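PDB 4QDG: putative adhesin from Bacteroides thetaiotaomicron, which probably acts as a cell-surface lipoprotein of the FimB/Mfa2 family, related to the anchor proteins that hold fimbriae to the bacterial outer membrane. Local coordinates for residues A9-G14 / A136-E141; G129-A134 / G142-M147; L38-Y43 / Y65-D70. One frame throughout, in Å; residues are numbered along the deposited sequence.

Contact 1 of 3, residues A9-G14 / A136-E141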
loop_
_atom_site.group_PDB
_atom_site.type_symbol
_atom_site.label_atom_id
_atom_site.label_comp_id
_atom_site.label_asym_id
_atom_site.label_seq_id
_atom_site.Cartn_x
_atom_site.Cartn_y
_atom_site.Cartn_z
ATOM N N ALA A 9 -41.932 -18.022 8.598
ATOM C CA ALA A 9 -41.455 -17.638 7.277
ATOM C C ALA A 9 -40.714 -18.748 6.515
ATOM O O ALA A 9 -40.281 -19.718 7.142
ATOM C CB ALA A 9 -40.521 -16.427 7.435
ATOM N N PRO A 10 -40.498 -18.602 5.167
ATOM C CA PRO A 10 -39.647 -19.570 4.466
ATOM C C PRO A 10 -38.201 -19.415 4.946
ATOM O O PRO A 10 -37.839 -18.441 5.611
ATOM C CB PRO A 10 -39.795 -19.165 2.994
ATOM C CG PRO A 10 -39.967 -17.683 3.049
ATOM C CD PRO A 10 -40.900 -17.508 4.249
ATOM N N CYS A 11 -37.393 -20.380 4.602
ATOM C CA CYS A 11 -36.008 -20.492 4.965
ATOM C C CYS A 11 -35.216 -19.176 4.746
ATOM O O CYS A 11 -35.345 -18.607 3.661
ATOM C CB CYS A 11 -35.404 -21.630 4.158
ATOM S SG CYS A 11 -33.729 -22.057 4.641
ATOM N N PRO A 12 -34.361 -18.719 5.720
ATOM C CA PRO A 12 -33.497 -17.549 5.466
ATOM C C PRO A 12 -32.652 -17.740 4.190
ATOM O O PRO A 12 -32.263 -18.857 3.837
ATOM C CB PRO A 12 -32.605 -17.482 6.716
ATOM C CG PRO A 12 -33.359 -18.191 7.754
ATOM C CD PRO A 12 -34.084 -19.286 7.053
ATOM N N HIS A 13 -32.410 -16.655 3.478
ATOM C CA HIS A 13 -31.713 -16.718 2.209
ATOM C C HIS A 13 -30.696 -15.568 2.058
ATOM O O HIS A 13 -30.988 -14.426 2.423
ATOM C CB HIS A 13 -32.765 -16.662 1.092
ATOM C CG HIS A 13 -32.246 -17.060 -0.245
ATOM N ND1 HIS A 13 -32.248 -18.377 -0.646
ATOM C CD2 HIS A 13 -31.742 -16.302 -1.238
ATOM C CE1 HIS A 13 -31.744 -18.378 -1.865
ATOM N NE2 HIS A 13 -31.420 -17.154 -2.258
ATOM N N GLY A 14 -29.522 -15.890 1.524
ATOM C CA GLY A 14 -28.492 -14.891 1.264
ATOM C C GLY A 14 -27.074 -15.412 1.163
ATOM O O GLY A 14 -26.829 -16.486 0.615
ATOM N N ALA A 136 -27.864 -18.455 -1.475
ATOM C CA ALA A 136 -28.385 -19.781 -1.223
ATOM C C ALA A 136 -29.302 -19.768 -0.011
ATOM O O ALA A 136 -29.278 -18.814 0.778
ATOM C CB ALA A 136 -27.244 -20.767 -1.012
ATOM N N ASP A 137 -30.138 -20.811 0.115
ATOM C CA ASP A 137 -30.945 -21.036 1.299
ATOM C C ASP A 137 -29.982 -21.324 2.440
ATOM O O ASP A 137 -29.040 -22.100 2.251
ATOM C CB ASP A 137 -31.901 -22.207 1.087
ATOM C CG ASP A 137 -33.127 -21.873 0.261
ATOM O OD1 ASP A 137 -33.490 -20.673 0.191
ATOM O OD2 ASP A 137 -33.742 -22.812 -0.291
ATOM N N LEU A 138 -30.154 -20.630 3.582
ATOM C CA LEU A 138 -29.301 -20.749 4.766
ATOM C C LEU A 138 -27.860 -20.266 4.498
ATOM O O LEU A 138 -26.896 -20.769 5.114
ATOM C CB LEU A 138 -29.306 -22.178 5.326
ATOM C CG LEU A 138 -29.691 -22.307 6.787
ATOM C CD1 LEU A 138 -31.005 -21.588 7.104
ATOM C CD2 LEU A 138 -29.734 -23.759 7.184
ATOM N N TYR A 139 -27.754 -19.237 3.620
ATOM C CA TYR A 139 -26.574 -18.459 3.241
ATOM C C TYR A 139 -25.451 -19.255 2.572
ATOM O O TYR A 139 -24.848 -20.139 3.192
ATOM C CB TYR A 139 -25.985 -17.657 4.454
ATOM C CG TYR A 139 -27.043 -16.976 5.308
ATOM C CD1 TYR A 139 -27.625 -15.779 4.907
ATOM C CD2 TYR A 139 -27.548 -17.594 6.452
ATOM C CE1 TYR A 139 -28.676 -15.203 5.630
ATOM C CE2 TYR A 139 -28.601 -17.033 7.174
ATOM C CZ TYR A 139 -29.137 -15.820 6.777
ATOM O OH TYR A 139 -30.125 -15.243 7.519
ATOM N N SER A 140 -25.129 -18.885 1.310
ATOM C CA SER A 140 -23.989 -19.450 0.591
ATOM C C SER A 140 -22.734 -18.861 1.189
ATOM O O SER A 140 -22.773 -17.732 1.675
ATOM C CB SER A 140 -24.054 -19.130 -0.899
ATOM O OG SER A 140 -24.199 -17.734 -1.104
ATOM N N GLU A 141 -21.633 -19.610 1.179
ATOM C CA GLU A 141 -20.398 -19.090 1.758
ATOM C C GLU A 141 -19.479 -18.600 0.674
ATOM O O GLU A 141 -19.396 -19.213 -0.392
ATOM C CB GLU A 141 -19.692 -20.130 2.618
ATOM C CG GLU A 141 -20.399 -20.362 3.940
ATOM C CD GLU A 141 -19.814 -21.441 4.831
ATOM O OE1 GLU A 141 -18.968 -22.232 4.352
ATOM O OE2 GLU A 141 -20.234 -21.510 6.009
#

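Contact 2 of 3, residues G129-A134 / G142-M147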
loop_
_atom_site.group_PDB
_atom_site.type_symbol
_atom_site.label_atom_id
_atom_site.label_comp_id
_atom_site.label_asym_id
_atom_site.label_seq_id
_atom_site.Cartn_x
_atom_site.Cartn_y
_atom_site.Cartn_z
ATOM N N GLY A 129 -10.682 -5.815 -2.105
ATOM C CA GLY A 129 -11.011 -7.113 -2.669
ATOM C C GLY A 129 -12.431 -7.101 -3.201
ATOM O O GLY A 129 -13.238 -6.254 -2.812
ATOM N N GLU A 130 -12.756 -8.062 -4.065
ATOM C CA GLU A 130 -14.121 -8.204 -4.609
ATOM C C GLU A 130 -14.461 -9.689 -4.857
ATOM O O GLU A 130 -13.561 -10.527 -4.961
ATOM C CB GLU A 130 -14.315 -7.371 -5.887
ATOM C CG GLU A 130 -13.371 -7.737 -7.020
ATOM C CD GLU A 130 -13.596 -7.018 -8.335
ATOM O OE1 GLU A 130 -14.343 -6.015 -8.342
ATOM O OE2 GLU A 130 -13.036 -7.468 -9.361
ATOM N N LEU A 131 -15.767 -9.996 -4.961
ATOM C CA LEU A 131 -16.256 -11.338 -5.163
ATOM C C LEU A 131 -17.661 -11.339 -5.779
ATOM O O LEU A 131 -18.500 -10.536 -5.385
ATOM C CB LEU A 131 -16.276 -12.066 -3.787
ATOM C CG LEU A 131 -16.702 -13.543 -3.782
ATOM C CD1 LEU A 131 -15.566 -14.437 -4.215
ATOM C CD2 LEU A 131 -17.221 -13.954 -2.405
ATOM N N THR A 132 -17.891 -12.242 -6.750
ATOM C CA THR A 132 -19.214 -12.481 -7.340
ATOM C C THR A 132 -19.721 -13.769 -6.706
ATOM O O THR A 132 -18.982 -14.766 -6.659
ATOM C CB THR A 132 -19.201 -12.523 -8.877
ATOM O OG1 THR A 132 -18.658 -11.312 -9.365
ATOM C CG2 THR A 132 -20.578 -12.659 -9.459
ATOM N N LEU A 133 -20.938 -13.735 -6.147
ATOM C CA LEU A 133 -21.454 -14.913 -5.458
ATOM C C LEU A 133 -22.974 -14.948 -5.508
ATOM O O LEU A 133 -23.639 -13.926 -5.280
ATOM C CB LEU A 133 -20.914 -14.935 -3.988
ATOM C CG LEU A 133 -21.458 -15.969 -2.986
ATOM C CD1 LEU A 133 -21.026 -17.417 -3.349
ATOM C CD2 LEU A 133 -20.975 -15.640 -1.582
ATOM N N ALA A 134 -23.516 -16.133 -5.858
ATOM C CA ALA A 134 -24.950 -16.360 -5.885
ATOM C C ALA A 134 -25.412 -16.717 -4.466
ATOM O O ALA A 134 -24.666 -17.341 -3.702
ATOM C CB ALA A 134 -25.311 -17.471 -6.867
ATOM N N GLY A 142 -18.807 -17.491 0.952
ATOM C CA GLY A 142 -17.847 -16.901 0.033
ATOM C C GLY A 142 -16.769 -16.136 0.762
ATOM O O GLY A 142 -17.022 -15.572 1.824
ATOM N N THR A 143 -15.567 -16.115 0.194
ATOM C CA THR A 143 -14.419 -15.429 0.780
ATOM C C THR A 143 -13.957 -14.289 -0.112
ATOM O O THR A 143 -13.704 -14.487 -1.301
ATOM C CB THR A 143 -13.270 -16.421 1.049
ATOM O OG1 THR A 143 -13.729 -17.399 1.967
ATOM C CG2 THR A 143 -12.000 -15.742 1.584
ATOM N N VAL A 144 -13.848 -13.094 0.488
ATOM C CA VAL A 144 -13.348 -11.905 -0.184
ATOM C C VAL A 144 -11.875 -11.823 0.151
ATOM O O VAL A 144 -11.505 -11.592 1.310
ATOM C CB VAL A 144 -14.098 -10.601 0.166
ATOM C CG1 VAL A 144 -13.568 -9.455 -0.698
ATOM C CG2 VAL A 144 -15.620 -10.767 0.005
ATOM N N GLU A 145 -11.049 -12.107 -0.855
ATOM C CA GLU A 145 -9.606 -12.107 -0.754
ATOM C C GLU A 145 -9.123 -10.698 -1.025
ATOM O O GLU A 145 -9.383 -10.135 -2.090
ATOM C CB GLU A 145 -8.998 -13.129 -1.726
ATOM C CG GLU A 145 -9.613 -14.511 -1.592
ATOM C CD GLU A 145 -8.889 -15.605 -2.350
ATOM O OE1 GLU A 145 -7.646 -15.514 -2.495
ATOM O OE2 GLU A 145 -9.559 -16.595 -2.725
HETATM N N MSE A 146 -8.483 -10.097 -0.023
HETATM C CA MSE A 146 -8.090 -8.708 -0.126
HETATM C C MSE A 146 -6.591 -8.467 -0.279
HETATM O O MSE A 146 -5.766 -9.310 0.091
HETATM C CB MSE A 146 -8.629 -7.960 1.069
HETATM C CG MSE A 146 -10.152 -8.010 1.075
HETATM SE SE MSE A 146 -10.827 -7.210 2.621
HETATM C CE MSE A 146 -10.734 -5.332 2.042
HETATM N N MSE A 147 -6.263 -7.297 -0.866
HETATM C CA MSE A 147 -4.884 -6.871 -1.043
HETATM C C MSE A 147 -4.665 -5.532 -0.371
HETATM O O MSE A 147 -5.623 -4.828 -0.127
HETATM C CB MSE A 147 -4.464 -6.829 -2.513
HETATM C CG MSE A 147 -5.183 -5.780 -3.355
HETATM SE SE MSE A 147 -4.162 -5.449 -4.975
HETATM C CE MSE A 147 -3.126 -4.134 -4.282
HETATM O O HOH W 1 -12.187 -12.443 -3.564
HETATM O O HOH W 2 -10.218 -9.705 -4.652
#

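Contact 3 of 3, residues L38-Y43 / Y65-D70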
loop_
_atom_site.group_PDB
_atom_site.type_symbol
_atom_site.label_atom_id
_atom_site.label_comp_id
_atom_site.label_asym_id
_atom_site.label_seq_id
_atom_site.Cartn_x
_atom_site.Cartn_y
_atom_site.Cartn_z
ATOM N N LEU A 38 -14.102 -2.073 8.050
ATOM C CA LEU A 38 -14.484 -2.713 6.818
ATOM C C LEU A 38 -15.706 -2.049 6.195
ATOM O O LEU A 38 -16.670 -1.751 6.886
ATOM C CB LEU A 38 -14.752 -4.192 7.155
ATOM C CG LEU A 38 -15.251 -5.137 6.071
ATOM C CD1 LEU A 38 -14.212 -5.310 4.942
ATOM C CD2 LEU A 38 -15.594 -6.449 6.692
ATOM N N THR A 39 -15.636 -1.812 4.884
ATOM C CA THR A 39 -16.719 -1.259 4.097
ATOM C C THR A 39 -17.061 -2.323 3.086
ATOM O O THR A 39 -16.225 -2.660 2.250
ATOM C CB THR A 39 -16.328 0.094 3.448
ATOM O OG1 THR A 39 -15.984 1.041 4.454
ATOM C CG2 THR A 39 -17.451 0.674 2.578
ATOM N N LEU A 40 -18.273 -2.848 3.146
ATOM C CA LEU A 40 -18.718 -3.887 2.208
ATOM C C LEU A 40 -19.874 -3.323 1.348
ATOM O O LEU A 40 -20.890 -2.873 1.878
ATOM C CB LEU A 40 -19.121 -5.170 2.983
ATOM C CG LEU A 40 -19.507 -6.440 2.197
ATOM C CD1 LEU A 40 -20.939 -6.362 1.654
ATOM C CD2 LEU A 40 -18.467 -6.841 1.141
ATOM N N LEU A 41 -19.699 -3.352 0.028
ATOM C CA LEU A 41 -20.680 -2.841 -0.934
ATOM C C LEU A 41 -21.330 -3.976 -1.698
ATOM O O LEU A 41 -20.644 -4.918 -2.101
ATOM C CB LEU A 41 -20.022 -1.865 -1.917
ATOM C CG LEU A 41 -19.319 -0.672 -1.293
ATOM C CD1 LEU A 41 -18.202 -0.228 -2.160
ATOM C CD2 LEU A 41 -20.270 0.456 -1.040
ATOM N N VAL A 42 -22.661 -3.893 -1.873
ATOM C CA VAL A 42 -23.471 -4.906 -2.534
ATOM C C VAL A 42 -23.985 -4.336 -3.838
ATOM O O VAL A 42 -24.615 -3.284 -3.842
ATOM C CB VAL A 42 -24.656 -5.434 -1.639
ATOM C CG1 VAL A 42 -25.379 -6.614 -2.305
ATOM C CG2 VAL A 42 -24.190 -5.820 -0.233
ATOM N N TYR A 43 -23.734 -5.057 -4.936
ATOM C CA TYR A 43 -24.215 -4.730 -6.272
ATOM C C TYR A 43 -24.979 -5.929 -6.833
ATOM O O TYR A 43 -24.654 -7.070 -6.509
ATOM C CB TYR A 43 -23.043 -4.349 -7.212
ATOM C CG TYR A 43 -22.281 -3.121 -6.759
ATOM C CD1 TYR A 43 -22.786 -1.842 -6.977
ATOM C CD2 TYR A 43 -21.066 -3.236 -6.093
ATOM C CE1 TYR A 43 -22.109 -0.710 -6.526
ATOM C CE2 TYR A 43 -20.370 -2.108 -5.652
ATOM C CZ TYR A 43 -20.889 -0.844 -5.883
ATOM O OH TYR A 43 -20.177 0.261 -5.470
ATOM N N TYR A 65 -15.012 -14.471 12.337
ATOM C CA TYR A 65 -15.951 -13.456 11.857
ATOM C C TYR A 65 -16.448 -13.737 10.448
ATOM O O TYR A 65 -15.660 -14.038 9.544
ATOM C CB TYR A 65 -15.328 -12.021 11.871
ATOM C CG TYR A 65 -16.200 -10.967 11.209
ATOM C CD1 TYR A 65 -17.443 -10.629 11.736
ATOM C CD2 TYR A 65 -15.825 -10.384 9.998
ATOM C CE1 TYR A 65 -18.284 -9.724 11.088
ATOM C CE2 TYR A 65 -16.657 -9.468 9.345
ATOM C CZ TYR A 65 -17.882 -9.135 9.901
ATOM O OH TYR A 65 -18.717 -8.242 9.278
ATOM N N ARG A 66 -17.771 -13.616 10.282
ATOM C CA ARG A 66 -18.481 -13.765 9.008
ATOM C C ARG A 66 -19.562 -12.715 8.908
ATOM O O ARG A 66 -20.175 -12.374 9.910
ATOM C CB ARG A 66 -19.114 -15.165 8.833
ATOM C CG ARG A 66 -18.163 -16.358 8.910
ATOM C CD ARG A 66 -17.140 -16.446 7.802
ATOM N NE ARG A 66 -16.320 -17.641 7.972
ATOM C CZ ARG A 66 -15.165 -17.684 8.626
ATOM N NH1 ARG A 66 -14.643 -16.575 9.147
ATOM N NH2 ARG A 66 -14.509 -18.828 8.741
HETATM N N MSE A 67 -19.793 -12.188 7.732
HETATM C CA MSE A 67 -20.843 -11.212 7.551
HETATM C C MSE A 67 -22.041 -11.908 6.931
HETATM O O MSE A 67 -21.983 -12.328 5.774
HETATM C CB MSE A 67 -20.386 -10.028 6.688
HETATM C CG MSE A 67 -21.441 -8.929 6.620
HETATM SE SE MSE A 67 -20.992 -7.564 5.337
HETATM C CE MSE A 67 -19.540 -6.695 6.367
ATOM N N LYS A 68 -23.128 -12.029 7.711
ATOM C CA LYS A 68 -24.371 -12.625 7.271
ATOM C C LYS A 68 -25.192 -11.564 6.564
ATOM O O LYS A 68 -25.435 -10.499 7.133
ATOM C CB LYS A 68 -25.103 -13.196 8.478
ATOM C CG LYS A 68 -26.421 -13.877 8.175
ATOM C CD LYS A 68 -27.093 -14.358 9.485
ATOM C CE LYS A 68 -27.793 -13.265 10.274
ATOM N NZ LYS A 68 -29.069 -12.844 9.631
ATOM N N LEU A 69 -25.577 -11.824 5.307
ATOM C CA LEU A 69 -26.393 -10.890 4.555
ATOM C C LEU A 69 -27.663 -11.547 4.087
ATOM O O LEU A 69 -27.614 -12.471 3.275
ATOM C CB LEU A 69 -25.648 -10.274 3.344
ATOM C CG LEU A 69 -24.478 -9.335 3.615
ATOM C CD1 LEU A 69 -23.684 -9.071 2.332
ATOM C CD2 LEU A 69 -24.951 -8.016 4.165
ATOM N N ASP A 70 -28.806 -11.036 4.556
ATOM C CA ASP A 70 -30.111 -11.468 4.080
ATOM C C ASP A 70 -30.349 -10.771 2.747
ATOM O O ASP A 70 -30.299 -9.549 2.687
ATOM C CB ASP A 70 -31.224 -11.174 5.110
ATOM C CG ASP A 70 -31.156 -12.102 6.297
ATOM O OD1 ASP A 70 -31.365 -13.324 6.109
ATOM O OD2 ASP A 70 -30.850 -11.622 7.400
#

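Contact 1 of 3, residues A9-G14 / A136-E141
Gly14 O is gripped by two backbone N-H groups from 136-141: Ala136 N lies 3.1 Å from Gly14 O, in the carbonyl plane on a lone pair, while Ser140 N reaches Gly14 O at 3.0 Å, tilted out of that plane. One carbonyl thus ties together both ends of a tight turn. In return Gly14 N donates to Ala136 O at 3.0 Å, closing an antiparallel hydrogen-bonded pair. Two residues earlier, Pro12 O accepts from Leu138 N at 2.8 Å.

The enclosed piece, Ala136 to Tyr139, is a type II beta turn that links strand 127-137 to strand 140-159, and the segment before strand 15-20 runs along it. Here the chain turns a corner at Gly14, whose backbone angles suit a residue without a side chain; the Tyr139 ring packs close by, its CD1 3.8 Å from Gly14 CA.

The one hydrogen bond between side chains of the two segments runs from His13 ND1 to Asp137 OD1, at 2.7 Å. The carboxylate lies at the edge of the imidazole, close to its plane, yet its own plane stands 78° from the ring, and the ring N-H meets OD1 from above the carboxylate plane. With CG anti to the backbone N (chi1 -165°), the His13 ring also lays one face over the peptide of Ala136, and NE2 bonds Thr135; with both nitrogens engaged, its rotation is well defined. On the Tyr139 side, Pro12 CB comes within 3.4 Å of Tyr139 OH, a hydroxyl hydrogen-bonded to Asp70. Pro12 CD and Cys11 SG both rest against Leu138 CD1.

Contact 2 of 3, residues G129-A134 / G142-M147
Leu131 lays its branched end over the backbone of strand 140-159: CD1 comes 3.5 Å from Thr143 O, and CD2 packs beside the peptide joining Gly142 to Thr143. Holding CG anti to the backbone N (chi1 -177°) carries both methyls across the gap. Leu133, two residues further along the strand, does the same, its CD2 3.7 Å from Gly142 CA, where the glycine leaves room for it. The reverse pattern appears at the other end: Val144 CG1 presses on the backbone of Gly129, 3.6 Å from Gly129 C, and Met146 CG approaches Gly129 N.

These strands are the arms of a beta hairpin, twisted against each other with 151° between their directions. The gap is wider near the turn, 6.9 Å from Leu133 CA to Gly142 CA, and narrows toward Gly129 and Met146. One water donates to Glu130 O at 2.7 Å and accepts from Glu145 N at 3.0 Å; a second accepts from Glu130 N and lies 2.7 Å from Glu145 O. The Glu130 carboxylate turns the other way, to Tyr103 and His77.

Leucine and valine methyls thus pack against backbone, much of it glycine, while two waters bridge peptide groups of Glu130 and Glu145, with no direct backbone bond between the two segments.

Contact 3 of 3, residues L38-Y43 / Y65-D70
Met67, a selenomethionine, and Leu40 make the closest apolar contact, SE lying 3.7 Å from Leu40 CG. The Met67 chain is extended as far as the selenium and then bends (chi3 -73°), which brings CE against Leu40 CB, also at 3.7 Å, and on toward Leu38. The two side chains cross at an angle, so the selenium touches Leu40 from CB to CD1.

Three other apolar pairs meet end on. Leu38 CD2 faces Met67 CE at 4.0 Å. Leu40 CD1 faces Leu69 CD1 at 3.9 Å, and Val42 CG2 reaches the same Leu69 methyl. Leu69 CD1 is therefore shared by two residues of 38-43, much as Met67 CE is shared by Leu38 and Leu40. The one aromatic contact is an edge approach: Leu38 CD2 sits near the plane of the Tyr65 ring, 4.2 Å from CE2.

Tyr65, Met67 and Leu69 point inward; the residues between them, Arg66 and Lys68, face the other way, and Lys68 NZ forms a salt bridge with Asp70 OD2, whose OD1 is a partner of Tyr139.

The axes of the two short strands are 11.2 Å apart and make an angle of 27°, the spacing of facing layers and not of neighbours in a sheet. Phe19 packs on Leu38 and Leu40, and Phe78 on Leu40 and Leu69. Such alternation, with aliphatic side chains meeting between two layers, is characteristic of a beta sandwich, consistent with the transthyretin-like clan to which this family belongs.

Overall arrangement
Three levels of one beta-rich lobe are sampled here. Contact 1 closes its outer tip, and contact 2 lies further along the same hairpin, with centres 19 Å apart; Ser140 OG joins them by a probable hydrogen bond of 2.7 Å to Ala134 O. Contact 3 fills the space between layers, its centre about 10 Å from that of contact 2, without touching it. It meets contact 1 through Tyr139 OH, 2.7 Å from Asp70 OD1, and in sequence it is nested within the loop that contact 1 closes. Contact 1 is remote from the magnesium sites, whereas the side chains of Leu38 and Met146 lie about 9 and 11 Å from a bound magnesium ion.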